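PDB 1T0F: transposon Tn7 transposition protein TnsA from Escherichia coli, which cuts the 5' DNA strands at the ends of Tn7 and, together with TnsB, forms the transposase that moves the element. Local coordinates for residues A[34-39]-A[83-88]; A[46-51]-A[65-70]; A[116-121]-A[132-137]. One frame throughout, in Å; residues are numbered along the deposited sequence.

In the fold
All three contacts are buried and lie about 11 to 12 Å apart, centre to centre, around the active site. Interactions 1 and 3 meet the same sheet, on its neighbouring strands 79-87 and 115-122, and backbone bonding between Phe86 and Thr116 joins them directly. Interaction 2, nested in the chain loop that interaction 1 closes, sets the small hairpin of strand 48-51 against helix 64-75 by packing alone. Interaction 1 has one hydrogen bond amid packing; interaction 3 is the most polar, with three and a magnesium ion bound by residues from both segments. Glu66 of interaction 2 connects the set: it takes a probable hydrogen bond from Gln85 and comes near Asp117.

Interaction 1 (A[34-39]-A[83-88])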
loop_
_atom_site.group_PDB
_atom_site.type_symbol
_atom_site.label_atom_id
_atom_site.label_comp_id
_atom_site.label_asym_id
_atom_site.label_seq_id
_atom_site.Cartn_x
_atom_site.Cartn_y
_atom_site.Cartn_z
ATOM N N PRO A 34 5.413 -10.467 4.806
ATOM C CA PRO A 34 3.967 -10.309 4.586
ATOM C C PRO A 34 3.225 -11.640 4.465
ATOM O O PRO A 34 3.792 -12.636 4.021
ATOM C CB PRO A 34 3.906 -9.497 3.298
ATOM C CG PRO A 34 5.106 -9.996 2.547
ATOM C CD PRO A 34 6.177 -10.046 3.620
ATOM N N TRP A 35 1.956 -11.650 4.859
ATOM C CA TRP A 35 1.155 -12.867 4.774
ATOM C C TRP A 35 0.932 -13.229 3.305
ATOM O O TRP A 35 1.058 -14.391 2.920
ATOM C CB TRP A 35 -0.184 -12.675 5.492
ATOM C CG TRP A 35 -1.104 -13.860 5.367
ATOM C CD1 TRP A 35 -2.229 -13.950 4.595
ATOM C CD2 TRP A 35 -0.959 -15.130 6.015
ATOM N NE1 TRP A 35 -2.798 -15.200 4.724
ATOM C CE2 TRP A 35 -2.037 -15.944 5.588
ATOM C CE3 TRP A 35 -0.022 -15.662 6.913
ATOM C CZ2 TRP A 35 -2.202 -17.262 6.030
ATOM C CZ3 TRP A 35 -0.192 -16.979 7.355
ATOM C CH2 TRP A 35 -1.274 -17.759 6.911
ATOM N N LEU A 36 0.614 -12.230 2.486
ATOM C CA LEU A 36 0.394 -12.437 1.057
ATOM C C LEU A 36 1.573 -11.887 0.262
ATOM O O LEU A 36 2.182 -10.893 0.654
ATOM C CB LEU A 36 -0.873 -11.713 0.596
ATOM C CG LEU A 36 -2.202 -12.000 1.300
ATOM C CD1 LEU A 36 -3.275 -11.074 0.726
ATOM C CD2 LEU A 36 -2.592 -13.465 1.119
ATOM N N THR A 37 1.880 -12.529 -0.862
ATOM C CA THR A 37 2.966 -12.099 -1.731
ATOM C C THR A 37 2.371 -11.794 -3.101
ATOM O O THR A 37 1.198 -12.077 -3.344
ATOM C CB THR A 37 4.029 -13.204 -1.888
ATOM O OG1 THR A 37 3.487 -14.281 -2.666
ATOM C CG2 THR A 37 4.439 -13.732 -0.531
ATOM N N VAL A 38 3.168 -11.217 -3.996
ATOM C CA VAL A 38 2.682 -10.893 -5.334
ATOM C C VAL A 38 2.197 -12.149 -6.070
ATOM O O VAL A 38 1.515 -12.059 -7.094
ATOM C CB VAL A 38 3.773 -10.203 -6.185
ATOM C CG1 VAL A 38 4.153 -8.863 -5.556
ATOM C CG2 VAL A 38 4.993 -11.111 -6.311
ATOM N N GLN A 39 2.549 -13.319 -5.542
ATOM C CA GLN A 39 2.127 -14.582 -6.144
ATOM C C GLN A 39 0.626 -14.757 -5.935
ATOM O O GLN A 39 -0.035 -15.454 -6.698
ATOM C CB GLN A 39 2.870 -15.757 -5.506
ATOM C CG GLN A 39 4.381 -15.713 -5.670
ATOM C CD GLN A 39 4.824 -15.758 -7.126
ATOM O OE1 GLN A 39 4.606 -14.811 -7.885
ATOM N NE2 GLN A 39 5.447 -16.866 -7.520
ATOM N N ARG A 83 4.052 -2.441 7.360
ATOM C CA ARG A 83 3.870 -3.884 7.293
ATOM C C ARG A 83 2.650 -4.201 6.427
ATOM O O ARG A 83 1.516 -4.124 6.885
ATOM C CB ARG A 83 3.714 -4.449 8.710
ATOM C CG ARG A 83 5.063 -4.569 9.461
ATOM C CD ARG A 83 4.906 -5.047 10.907
ATOM N NE ARG A 83 4.338 -4.027 11.792
ATOM C CZ ARG A 83 3.858 -4.270 13.010
ATOM N NH1 ARG A 83 3.865 -5.503 13.494
ATOM N NH2 ARG A 83 3.388 -3.283 13.759
ATOM N N GLU A 84 2.907 -4.551 5.171
ATOM C CA GLU A 84 1.845 -4.846 4.207
ATOM C C GLU A 84 1.300 -6.262 4.342
ATOM O O GLU A 84 1.991 -7.161 4.829
ATOM C CB GLU A 84 2.347 -4.630 2.772
ATOM C CG GLU A 84 3.267 -5.728 2.206
ATOM C CD GLU A 84 4.744 -5.557 2.570
ATOM O OE1 GLU A 84 5.065 -4.817 3.526
ATOM O OE2 GLU A 84 5.591 -6.185 1.897
ATOM N N GLN A 85 0.056 -6.444 3.900
ATOM C CA GLN A 85 -0.616 -7.747 3.942
ATOM C C GLN A 85 -0.474 -8.340 5.346
ATOM O O GLN A 85 0.023 -9.462 5.521
ATOM C CB GLN A 85 0.003 -8.698 2.907
ATOM C CG GLN A 85 0.464 -8.078 1.581
ATOM C CD GLN A 85 -0.617 -7.292 0.840
ATOM O OE1 GLN A 85 -1.817 -7.539 1.005
ATOM N NE2 GLN A 85 -0.186 -6.350 -0.002
ATOM N N PHE A 86 -0.911 -7.579 6.344
ATOM C CA PHE A 86 -0.817 -7.997 7.738
ATOM C C PHE A 86 -1.988 -8.916 8.107
ATOM O O PHE A 86 -3.151 -8.511 8.066
ATOM C CB PHE A 86 -0.804 -6.767 8.648
ATOM C CG PHE A 86 -0.491 -7.083 10.079
ATOM C CD1 PHE A 86 0.819 -7.322 10.476
ATOM C CD2 PHE A 86 -1.505 -7.170 11.022
ATOM C CE1 PHE A 86 1.115 -7.644 11.799
ATOM C CE2 PHE A 86 -1.221 -7.494 12.351
ATOM C CZ PHE A 86 0.096 -7.731 12.737
ATOM N N PRO A 87 -1.683 -10.165 8.496
ATOM C CA PRO A 87 -2.705 -11.152 8.867
ATOM C C PRO A 87 -3.394 -10.890 10.200
ATOM O O PRO A 87 -2.756 -10.472 11.164
ATOM C CB PRO A 87 -1.916 -12.460 8.860
ATOM C CG PRO A 87 -0.596 -12.015 9.453
ATOM C CD PRO A 87 -0.324 -10.714 8.696
ATOM N N LEU A 88 -4.703 -11.144 10.249
ATOM C CA LEU A 88 -5.484 -10.954 11.458
ATOM C C LEU A 88 -5.649 -12.334 12.096
ATOM O O LEU A 88 -6.007 -13.291 11.409
ATOM C CB LEU A 88 -6.859 -10.367 11.114
ATOM C CG LEU A 88 -6.896 -9.223 10.092
ATOM C CD1 LEU A 88 -8.304 -8.635 10.043
ATOM C CD2 LEU A 88 -5.895 -8.144 10.476
#
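The corner of strand 79-87, an edge strand of the mixed sheet in the PDDEXK nuclease domain, is where the loop 34-39 docks, with Trp35 bonding to the backbone of Gln85 and Pro34 packing on Glu84. Trp35 N donates to Gln85 O (3.0 Å, N-H...O angle 155°), the one hydrogen bond between the segments, made where the chain turns through Gln85 with positive phi (50°). The rest is packing. Pro34 CB sits 3.4 Å from Glu84 O, and its ring runs alongside the Glu84 side chain, both pointing the same way. The Glu84 carboxylate is occupied beyond the contact, by Arg57, His59 and the backbone N of His60.

With CG of Trp35 turned away from its backbone N (chi1 176°), the indole leads off toward Arg19 and Ile20 of helix 13-21. The near part of the residue still meets Pro87: Trp35 CB lies 3.8 Å from Pro87 CD, and Pro87 CB approaches Trp35 CG obliquely, also at 3.8 Å. Leu36 crosses Gln85 at about a right angle, its CD1 3.8 Å from Gln85 OE1. Gln85 CG also comes within 3.4 Å of Leu36 O, a carbonyl buried here without a hydrogen-bonding partner. Aliphatic packing from Leu36 and Pro34 thus lies along the base of the glutamine side chain.

The bend at chi2 carries the Gln85 amide toward Glu66 and His60, and its NE2 donates to Glu66 OE1 and to His60 O. The two acceptors account for the nitrogen and probably limit rotation of the amide about chi3. Glu66 is an active-site residue, so the geometry is consistent with a second-shell role for Gln85, whose hydrogen bond probably helps to position that carboxylate.

Interaction 2 (A[46-51]-A[65-70]); sequences RSHRIY and LELAVF
His48 opens strand 48-51 by laying its imidazole beneath Leu67 of helix 64-75. The methyl Leu67 CD2 stands 3.6 Å from the centre of the His48 ring, only 9° off its normal, a CH-pi contact over the middle of the face; Leu67 CB adds a touch at His48 CD2 (3.8 Å). NE2 of the same ring is hydrogen-bonded to Asp64 OD1, which also pairs with Arg46. With an alanine here, the Leu67 methyl would probably lose the ring it rests on, and Asp64 one of its partners.

The strand forms a two-stranded antiparallel hairpin with 58-61, and the helix lies over it: the axes of the short segments 48-51 and 65-70 run 13° apart and approach to 9.8 Å. Two residues on, Ile50 faces the helix again. With CG1 anti to the backbone N (chi1 -174°), CG2 falls between N and the carbonyl carbon and makes a CH-pi contact over the Phe70 face, 3.4 Å from Phe70 CE2. Ile50 CD1 brushes Leu67 CD1 at 4.3 Å. Tyr51 turns its side chain away, and its carbonyl oxygen approaches the edge of the Phe70 ring, near the ring plane.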
loop_
_atom_site.group_PDB
_atom_site.type_symbol
_atom_site.label_atom_id
_atom_site.label_comp_id
_atom_site.label_asym_id
_atom_site.label_seq_id
_atom_site.Cartn_x
_atom_site.Cartn_y
_atom_site.Cartn_z
ATOM N N ARG A 46 -2.707 -5.944 -11.092
ATOM C CA ARG A 46 -1.269 -5.943 -11.329
ATOM C C ARG A 46 -0.515 -5.857 -10.008
ATOM O O ARG A 46 -0.907 -5.117 -9.108
ATOM C CB ARG A 46 -0.885 -4.761 -12.226
ATOM C CG ARG A 46 0.610 -4.637 -12.480
ATOM C CD ARG A 46 0.938 -3.613 -13.568
ATOM N NE ARG A 46 0.522 -2.257 -13.223
ATOM C CZ ARG A 46 0.976 -1.162 -13.831
ATOM N NH1 ARG A 46 1.862 -1.266 -14.814
ATOM N NH2 ARG A 46 0.551 0.038 -13.453
ATOM N N SER A 47 0.572 -6.612 -9.896
ATOM C CA SER A 47 1.362 -6.610 -8.671
ATOM C C SER A 47 2.630 -5.785 -8.846
ATOM O O SER A 47 3.058 -5.502 -9.967
ATOM C CB SER A 47 1.741 -8.035 -8.280
ATOM O OG SER A 47 2.640 -8.580 -9.225
ATOM N N HIS A 48 3.226 -5.407 -7.723
ATOM C CA HIS A 48 4.438 -4.606 -7.722
ATOM C C HIS A 48 5.333 -5.042 -6.573
ATOM O O HIS A 48 4.862 -5.328 -5.469
ATOM C CB HIS A 48 4.103 -3.122 -7.518
ATOM C CG HIS A 48 3.166 -2.557 -8.539
ATOM N ND1 HIS A 48 3.583 -2.144 -9.785
ATOM C CD2 HIS A 48 1.831 -2.328 -8.491
ATOM C CE1 HIS A 48 2.544 -1.684 -10.463
ATOM N NE2 HIS A 48 1.470 -1.785 -9.701
ATOM N N ARG A 49 6.629 -5.087 -6.847
ATOM C CA ARG A 49 7.630 -5.421 -5.849
ATOM C C ARG A 49 8.436 -4.137 -5.779
ATOM O O ARG A 49 9.006 -3.697 -6.780
ATOM C CB ARG A 49 8.492 -6.587 -6.329
ATOM C CG ARG A 49 7.780 -7.928 -6.239
ATOM C CD ARG A 49 7.851 -8.467 -4.828
ATOM N NE ARG A 49 8.877 -9.502 -4.706
ATOM C CZ ARG A 49 9.622 -9.703 -3.621
ATOM N NH1 ARG A 49 9.467 -8.934 -2.551
ATOM N NH2 ARG A 49 10.511 -10.687 -3.601
ATOM N N ILE A 50 8.468 -3.513 -4.610
ATOM C CA ILE A 50 9.182 -2.257 -4.499
ATOM C C ILE A 50 10.027 -2.129 -3.242
ATOM O O ILE A 50 9.613 -2.495 -2.143
ATOM C CB ILE A 50 8.189 -1.068 -4.603
ATOM C CG1 ILE A 50 8.950 0.262 -4.631
ATOM C CG2 ILE A 50 7.217 -1.098 -3.445
ATOM C CD1 ILE A 50 8.110 1.417 -5.140
ATOM N N TYR A 51 11.227 -1.599 -3.431
ATOM C CA TYR A 51 12.163 -1.407 -2.332
ATOM C C TYR A 51 11.752 -0.202 -1.491
ATOM O O TYR A 51 11.267 0.803 -2.023
ATOM C CB TYR A 51 13.571 -1.198 -2.893
ATOM C CG TYR A 51 14.620 -0.992 -1.832
ATOM C CD1 TYR A 51 15.077 -2.059 -1.064
ATOM C CD2 TYR A 51 15.146 0.277 -1.583
ATOM C CE1 TYR A 51 16.039 -1.871 -0.070
ATOM C CE2 TYR A 51 16.106 0.475 -0.592
ATOM C CZ TYR A 51 16.546 -0.605 0.159
ATOM O OH TYR A 51 17.499 -0.420 1.136
ATOM N N LEU A 65 -3.525 0.400 -6.695
ATOM C CA LEU A 65 -4.021 1.206 -5.588
ATOM C C LEU A 65 -3.136 1.032 -4.357
ATOM O O LEU A 65 -2.858 1.996 -3.641
ATOM C CB LEU A 65 -5.464 0.828 -5.252
ATOM C CG LEU A 65 -6.133 1.695 -4.187
ATOM C CD1 LEU A 65 -5.795 3.162 -4.404
ATOM C CD2 LEU A 65 -7.657 1.463 -4.236
ATOM N N GLU A 66 -2.704 -0.204 -4.106
ATOM C CA GLU A 66 -1.823 -0.476 -2.972
ATOM C C GLU A 66 -0.485 0.211 -3.212
ATOM O O GLU A 66 0.143 0.712 -2.277
ATOM C CB GLU A 66 -1.621 -1.983 -2.794
ATOM C CG GLU A 66 -2.741 -2.650 -1.995
ATOM C CD GLU A 66 -2.589 -4.165 -1.915
ATOM O OE1 GLU A 66 -1.435 -4.645 -1.860
ATOM O OE2 GLU A 66 -3.629 -4.868 -1.891
ATOM N N LEU A 67 -0.045 0.224 -4.467
ATOM C CA LEU A 67 1.204 0.897 -4.821
ATOM C C LEU A 67 1.084 2.387 -4.482
ATOM O O LEU A 67 2.001 2.982 -3.904
ATOM C CB LEU A 67 1.493 0.744 -6.320
ATOM C CG LEU A 67 2.667 1.550 -6.894
ATOM C CD1 LEU A 67 3.977 1.086 -6.262
ATOM C CD2 LEU A 67 2.709 1.376 -8.412
ATOM N N ALA A 68 -0.043 2.994 -4.846
ATOM C CA ALA A 68 -0.241 4.421 -4.569
ATOM C C ALA A 68 -0.184 4.727 -3.067
ATOM O O ALA A 68 0.421 5.716 -2.643
ATOM C CB ALA A 68 -1.568 4.887 -5.153
ATOM N N VAL A 69 -0.813 3.879 -2.260
ATOM C CA VAL A 69 -0.810 4.074 -0.816
ATOM C C VAL A 69 0.601 3.869 -0.264
ATOM O O VAL A 69 1.053 4.630 0.592
ATOM C CB VAL A 69 -1.798 3.103 -0.109
ATOM C CG1 VAL A 69 -1.704 3.271 1.399
ATOM C CG2 VAL A 69 -3.227 3.384 -0.576
ATOM N N PHE A 70 1.297 2.848 -0.756
ATOM C CA PHE A 70 2.660 2.594 -0.306
ATOM C C PHE A 70 3.574 3.793 -0.596
ATOM O O PHE A 70 4.294 4.257 0.284
ATOM C CB PHE A 70 3.247 1.360 -0.997
ATOM C CG PHE A 70 4.714 1.172 -0.731
ATOM C CD1 PHE A 70 5.148 0.556 0.435
ATOM C CD2 PHE A 70 5.664 1.693 -1.608
ATOM C CE1 PHE A 70 6.511 0.465 0.727
ATOM C CE2 PHE A 70 7.024 1.610 -1.327
ATOM C CZ PHE A 70 7.446 0.993 -0.152
#

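Interaction 3 (A[116-121]-A[132-137]); sequences TDFLVD and IQVKPA. With MG (magnesium ion), chain E.
Asp117, Gln133 and Val134 meet at a magnesium ion. Asp117 OD2 binds the metal at 2.4 Å, Val134 O at the same distance and Gln133 OE1 at 2.5 Å, with two waters as further ligands; the carboxylate and amide planes are 44° apart. Sharing the ion lets OD2 and OE1 lie close without a hydrogen bond between them. The glutamine is bent at chi2 (66°), which brings its amide back toward the metal, and its NE2 is bonded to Glu152.

A hydrogen bond also holds one of the ligands: Val134 N donates to Asp117 OD2 at 2.6 Å, on the anti side of the carboxylate, so one oxygen holds both metal and backbone. Separately, between the strands, Phe118 N reaches Ile132 O (3.1 Å) and Ile132 N reaches Phe118 O (2.8 Å), an antiparallel hydrogen-bonded pair. Asp117 and Phe118 both face Ile132, a classic beta bulge in the 115-122/129-134 hairpin. Here lie the active-site Asp117 and Lys135 of the PDDEXK fold, and Lys135 NZ donates to the metal-bound water 1.

Apolar contacts lie beside the site. Val134 CG2 meets the Phe118 ring at its edge, 3.9 Å from CE2, and both side chains pack on Val69 of helix 64-75; Phe118 CB lies 4.4 Å from Ile132 CB. Thr116 CG2 is a methyl packed against a carbonyl oxygen, Ile132 O, while the threonine hydroxyl bonds to Glu152 and Trp156.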
loop_
_atom_site.group_PDB
_atom_site.type_symbol
_atom_site.label_atom_id
_atom_site.label_comp_id
_atom_site.label_asym_id
_atom_site.label_seq_id
_atom_site.Cartn_x
_atom_site.Cartn_y
_atom_site.Cartn_z
ATOM N N THR A 116 -5.001 -7.193 6.513
ATOM C CA THR A 116 -5.200 -5.757 6.363
ATOM C C THR A 116 -4.053 -5.305 5.472
ATOM O O THR A 116 -2.897 -5.655 5.711
ATOM C CB THR A 116 -5.163 -5.055 7.737
ATOM O OG1 THR A 116 -6.347 -5.398 8.463
ATOM C CG2 THR A 116 -5.111 -3.535 7.575
ATOM N N ASP A 117 -4.366 -4.530 4.442
ATOM C CA ASP A 117 -3.350 -4.133 3.493
ATOM C C ASP A 117 -2.093 -3.492 4.054
ATOM O O ASP A 117 -1.004 -3.800 3.575
ATOM C CB ASP A 117 -3.974 -3.268 2.403
ATOM C CG ASP A 117 -5.085 -4.009 1.663
ATOM O OD1 ASP A 117 -4.998 -5.254 1.567
ATOM O OD2 ASP A 117 -6.038 -3.368 1.188
ATOM N N PHE A 118 -2.233 -2.621 5.054
ATOM C CA PHE A 118 -1.065 -1.971 5.663
ATOM C C PHE A 118 -1.246 -1.709 7.149
ATOM O O PHE A 118 -2.287 -1.208 7.578
ATOM C CB PHE A 118 -0.775 -0.602 5.022
ATOM C CG PHE A 118 -0.490 -0.644 3.550
ATOM C CD1 PHE A 118 0.789 -0.931 3.076
ATOM C CD2 PHE A 118 -1.495 -0.343 2.631
ATOM C CE1 PHE A 118 1.065 -0.914 1.704
ATOM C CE2 PHE A 118 -1.233 -0.321 1.259
ATOM C CZ PHE A 118 0.050 -0.606 0.791
ATOM N N LEU A 119 -0.232 -2.047 7.938
ATOM C CA LEU A 119 -0.241 -1.747 9.367
ATOM C C LEU A 119 0.953 -0.801 9.442
ATOM O O LEU A 119 2.076 -1.181 9.110
ATOM C CB LEU A 119 0.002 -2.991 10.226
ATOM C CG LEU A 119 0.155 -2.659 11.716
ATOM C CD1 LEU A 119 -1.101 -1.984 12.244
ATOM C CD2 LEU A 119 0.432 -3.937 12.507
ATOM N N VAL A 120 0.706 0.430 9.871
ATOM C CA VAL A 120 1.753 1.448 9.875
ATOM C C VAL A 120 2.138 1.923 11.261
ATOM O O VAL A 120 1.273 2.132 12.114
ATOM C CB VAL A 120 1.283 2.678 9.033
ATOM C CG1 VAL A 120 2.417 3.709 8.881
ATOM C CG2 VAL A 120 0.801 2.207 7.657
ATOM N N ASP A 121 3.446 2.077 11.471
ATOM C CA ASP A 121 3.990 2.573 12.733
ATOM C C ASP A 121 4.669 3.914 12.438
ATOM O O ASP A 121 5.414 4.031 11.474
ATOM C CB ASP A 121 5.028 1.597 13.297
ATOM C CG ASP A 121 4.400 0.327 13.843
ATOM O OD1 ASP A 121 3.667 0.412 14.847
ATOM O OD2 ASP A 121 4.639 -0.752 13.266
ATOM N N ILE A 132 -4.704 0.264 7.506
ATOM C CA ILE A 132 -5.414 0.676 6.303
ATOM C C ILE A 132 -5.831 -0.501 5.427
ATOM O O ILE A 132 -5.045 -1.424 5.196
ATOM C CB ILE A 132 -4.530 1.597 5.407
ATOM C CG1 ILE A 132 -4.268 2.936 6.102
ATOM C CG2 ILE A 132 -5.213 1.827 4.050
ATOM C CD1 ILE A 132 -3.521 3.930 5.230
ATOM N N GLN A 133 -7.079 -0.472 4.963
ATOM C CA GLN A 133 -7.562 -1.466 4.014
ATOM C C GLN A 133 -7.828 -0.627 2.754
ATOM O O GLN A 133 -8.471 0.425 2.817
ATOM C CB GLN A 133 -8.865 -2.138 4.478
ATOM C CG GLN A 133 -9.472 -3.069 3.413
ATOM C CD GLN A 133 -8.615 -4.294 3.106
ATOM O OE1 GLN A 133 -8.686 -4.856 2.008
ATOM N NE2 GLN A 133 -7.821 -4.724 4.076
ATOM N N VAL A 134 -7.307 -1.091 1.626
ATOM C CA VAL A 134 -7.438 -0.420 0.340
ATOM C C VAL A 134 -8.553 -1.077 -0.491
ATOM O O VAL A 134 -8.584 -2.292 -0.632
ATOM C CB VAL A 134 -6.094 -0.521 -0.398
ATOM C CG1 VAL A 134 -6.213 -0.011 -1.776
ATOM C CG2 VAL A 134 -5.029 0.247 0.380
ATOM N N LYS A 135 -9.469 -0.278 -1.032
ATOM C CA LYS A 135 -10.573 -0.820 -1.828
ATOM C C LYS A 135 -10.975 0.084 -2.975
ATOM O O LYS A 135 -10.887 1.305 -2.862
ATOM C CB LYS A 135 -11.836 -0.985 -0.970
ATOM C CG LYS A 135 -11.815 -2.087 0.074
ATOM C CD LYS A 135 -11.758 -3.456 -0.577
ATOM C CE LYS A 135 -11.771 -4.550 0.481
ATOM N NZ LYS A 135 -11.554 -5.900 -0.111
ATOM N N PRO A 136 -11.394 -0.503 -4.109
ATOM C CA PRO A 136 -11.821 0.352 -5.215
ATOM C C PRO A 136 -13.097 0.955 -4.631
ATOM O O PRO A 136 -13.809 0.276 -3.894
ATOM C CB PRO A 136 -12.137 -0.646 -6.326
ATOM C CG PRO A 136 -11.179 -1.760 -6.054
ATOM C CD PRO A 136 -11.248 -1.901 -4.549
ATOM N N ALA A 137 -13.391 2.213 -4.930
ATOM C CA ALA A 137 -14.587 2.834 -4.379
ATOM C C ALA A 137 -15.857 2.058 -4.726
ATOM O O ALA A 137 -16.763 1.949 -3.911
ATOM C CB ALA A 137 -14.706 4.271 -4.878
HETATM MG MG MG E . -7.668 -4.440 -0.208
HETATM O O HOH W 1 -9.256 -5.709 -1.551
HETATM O O HOH W 2 -6.154 -4.666 -2.254
#